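Local coordinates for RNase NGR3 (Nicotiana glutinosa, PDB 1VD3), which probably cleaves RNA as a plant endoribonuclease of the RNase T2 family, and here holds 2'-UMP in its nucleotide pocket, at residues V155-Y160 with F187-I192. Residues are numbered along the deposited sequence; the frame is centred on the assembly and turned at random.
Sequences VGHSPY and FIDCPI
H157 has CG anti to its carbonyl carbon (chi1 -57°), which swings the imidazole across to F187-I192, and D189, with its CG likewise anti to the carbonyl carbon, brings its carboxylate back to meet it. The bond from H157 ND1 to D189 OD1 is 2.8 Å long and nearly straight, 177° at the hydrogen. OD1 lies in the imidazole plane, but the N-H comes from above the carboxylate, whose plane is turned 69° from the ring. The backbone carbon C of I188 sits over one face of the imidazole, offset toward its rim, while H157 CD2 packs on F187 CB at 3.5 Å. Deeper in, V155 CG1 lies over the face of the F187 ring, 4.2 Å from its centroid, in a CH-pi contact. The pairing joins the loop between helix 144-155 and strand 160-165 to the short, weakly bonded strand 187-188, which borders strand 171-181 in the antiparallel sheet of the RNase T2 fold, and to the D189 that follows it; the disulfide C190-C179 fastens the chain just beyond to strand 171-181. Without the imidazole, as with an alanine here, D189 OD1 would probably lose its ring N-H donor and a gap would open beside F187 CB and the I188 backbone. Two waters extend the contact. One accepts from S158 N and donates to D189 OD1 at a very short 2.5 Å; the other donates to S158 O at 2.7 Å and accepts from C190 N at 2.9 Å, joining the two backbones where their side chains do not meet. F119 meets the F187 ring edge-to-face.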
loop_
_atom_site.group_PDB
_atom_site.type_symbol
_atom_site.label_atom_id
_atom_site.label_comp_id
_atom_site.label_asym_id
_atom_site.label_seq_id
_atom_site.Cartn_x
_atom_site.Cartn_y
_atom_site.Cartn_z
ATOM N N VAL A 155 10.906 -4.274 9.826
ATOM C CA VAL A 155 10.786 -2.837 9.613
ATOM C C VAL A 155 11.211 -2.021 10.832
ATOM O O VAL A 155 11.632 -0.871 10.703
ATOM C CB VAL A 155 9.332 -2.456 9.235
ATOM C CG1 VAL A 155 9.177 -0.944 9.186
ATOM C CG2 VAL A 155 8.973 -3.064 7.884
ATOM N N GLY A 156 11.099 -2.617 12.014
ATOM C CA GLY A 156 11.472 -1.917 13.228
ATOM C C GLY A 156 10.315 -1.126 13.808
ATOM O O GLY A 156 10.477 -0.391 14.780
ATOM N N HIS A 157 9.138 -1.275 13.206
ATOM C CA HIS A 157 7.940 -0.575 13.662
ATOM C C HIS A 157 6.749 -1.481 13.402
ATOM O O HIS A 157 6.754 -2.262 12.452
ATOM C CB HIS A 157 7.771 0.738 12.896
ATOM C CG HIS A 157 8.952 1.651 13.002
ATOM N ND1 HIS A 157 9.189 2.437 14.110
ATOM C CD2 HIS A 157 9.993 1.860 12.163
ATOM C CE1 HIS A 157 10.327 3.089 13.948
ATOM N NE2 HIS A 157 10.836 2.755 12.776
ATOM N N SER A 158 5.728 -1.387 14.244
ATOM C CA SER A 158 4.554 -2.229 14.075
ATOM C C SER A 158 3.603 -1.721 12.995
ATOM O O SER A 158 3.259 -0.536 12.944
ATOM C CB SER A 158 3.806 -2.375 15.404
ATOM O OG SER A 158 3.459 -1.113 15.939
ATOM N N PRO A 159 3.178 -2.621 12.099
ATOM C CA PRO A 159 2.260 -2.248 11.024
ATOM C C PRO A 159 0.821 -2.385 11.502
ATOM O O PRO A 159 0.562 -2.959 12.563
ATOM C CB PRO A 159 2.576 -3.273 9.948
ATOM C CG PRO A 159 2.801 -4.506 10.764
ATOM C CD PRO A 159 3.688 -3.991 11.891
ATOM N N TYR A 160 -0.101 -1.836 10.723
ATOM C CA TYR A 160 -1.525 -1.952 11.010
ATOM C C TYR A 160 -2.016 -2.808 9.851
ATOM O O TYR A 160 -1.724 -2.505 8.694
ATOM C CB TYR A 160 -2.215 -0.592 10.967
ATOM C CG TYR A 160 -3.724 -0.691 10.898
ATOM C CD1 TYR A 160 -4.484 -0.953 12.038
ATOM C CD2 TYR A 160 -4.392 -0.540 9.683
ATOM C CE1 TYR A 160 -5.877 -1.059 11.966
ATOM C CE2 TYR A 160 -5.775 -0.646 9.599
ATOM C CZ TYR A 160 -6.511 -0.902 10.741
ATOM O OH TYR A 160 -7.876 -0.984 10.653
ATOM N N PHE A 187 10.807 5.343 8.305
ATOM C CA PHE A 187 9.626 4.813 8.968
ATOM C C PHE A 187 9.664 5.292 10.410
ATOM O O PHE A 187 10.739 5.459 10.988
ATOM C CB PHE A 187 9.633 3.281 8.949
ATOM C CG PHE A 187 9.350 2.681 7.597
ATOM C CD1 PHE A 187 10.284 1.850 6.978
ATOM C CD2 PHE A 187 8.141 2.928 6.951
ATOM C CE1 PHE A 187 10.016 1.274 5.735
ATOM C CE2 PHE A 187 7.864 2.356 5.708
ATOM C CZ PHE A 187 8.805 1.528 5.101
ATOM N N ILE A 188 8.489 5.513 10.984
ATOM C CA ILE A 188 8.371 5.956 12.367
ATOM C C ILE A 188 7.247 5.159 13.001
ATOM O O ILE A 188 6.527 4.440 12.308
ATOM C CB ILE A 188 7.993 7.447 12.458
ATOM C CG1 ILE A 188 6.703 7.701 11.673
ATOM C CG2 ILE A 188 9.123 8.306 11.939
ATOM C CD1 ILE A 188 6.083 9.059 11.926
ATOM N N ASP A 189 7.097 5.266 14.316
ATOM C CA ASP A 189 6.001 4.568 14.971
ATOM C C ASP A 189 4.758 5.382 14.629
ATOM O O ASP A 189 4.784 6.616 14.675
ATOM C CB ASP A 189 6.199 4.529 16.492
ATOM C CG ASP A 189 7.417 3.716 16.906
ATOM O OD1 ASP A 189 7.572 2.581 16.418
ATOM O OD2 ASP A 189 8.217 4.212 17.729
ATOM N N CYS A 190 3.679 4.708 14.256
ATOM C CA CYS A 190 2.457 5.420 13.919
ATOM C C CYS A 190 1.911 6.134 15.154
ATOM O O CYS A 190 1.815 5.539 16.228
ATOM C CB CYS A 190 1.395 4.456 13.397
ATOM S SG CYS A 190 1.607 3.879 11.683
ATOM N N PRO A 191 1.571 7.427 15.020
ATOM C CA PRO A 191 1.030 8.186 16.156
ATOM C C PRO A 191 -0.364 7.651 16.474
ATOM O O PRO A 191 -0.795 7.629 17.626
ATOM C CB PRO A 191 0.981 9.620 15.625
ATOM C CG PRO A 191 2.078 9.643 14.597
ATOM C CD PRO A 191 1.881 8.325 13.895
ATOM N N ILE A 192 -1.056 7.227 15.421
ATOM C CA ILE A 192 -2.401 6.674 15.500
ATOM C C ILE A 192 -2.563 5.658 14.371
ATOM O O ILE A 192 -1.809 5.678 13.403
ATOM C CB ILE A 192 -3.489 7.759 15.310
ATOM C CG1 ILE A 192 -3.262 8.488 13.980
ATOM C CG2 ILE A 192 -3.470 8.738 16.475
ATOM C CD1 ILE A 192 -4.356 9.449 13.616
HETATM O O HOH W 1 3.787 1.761 14.228
HETATM O O HOH W 2 5.662 0.954 16.208
#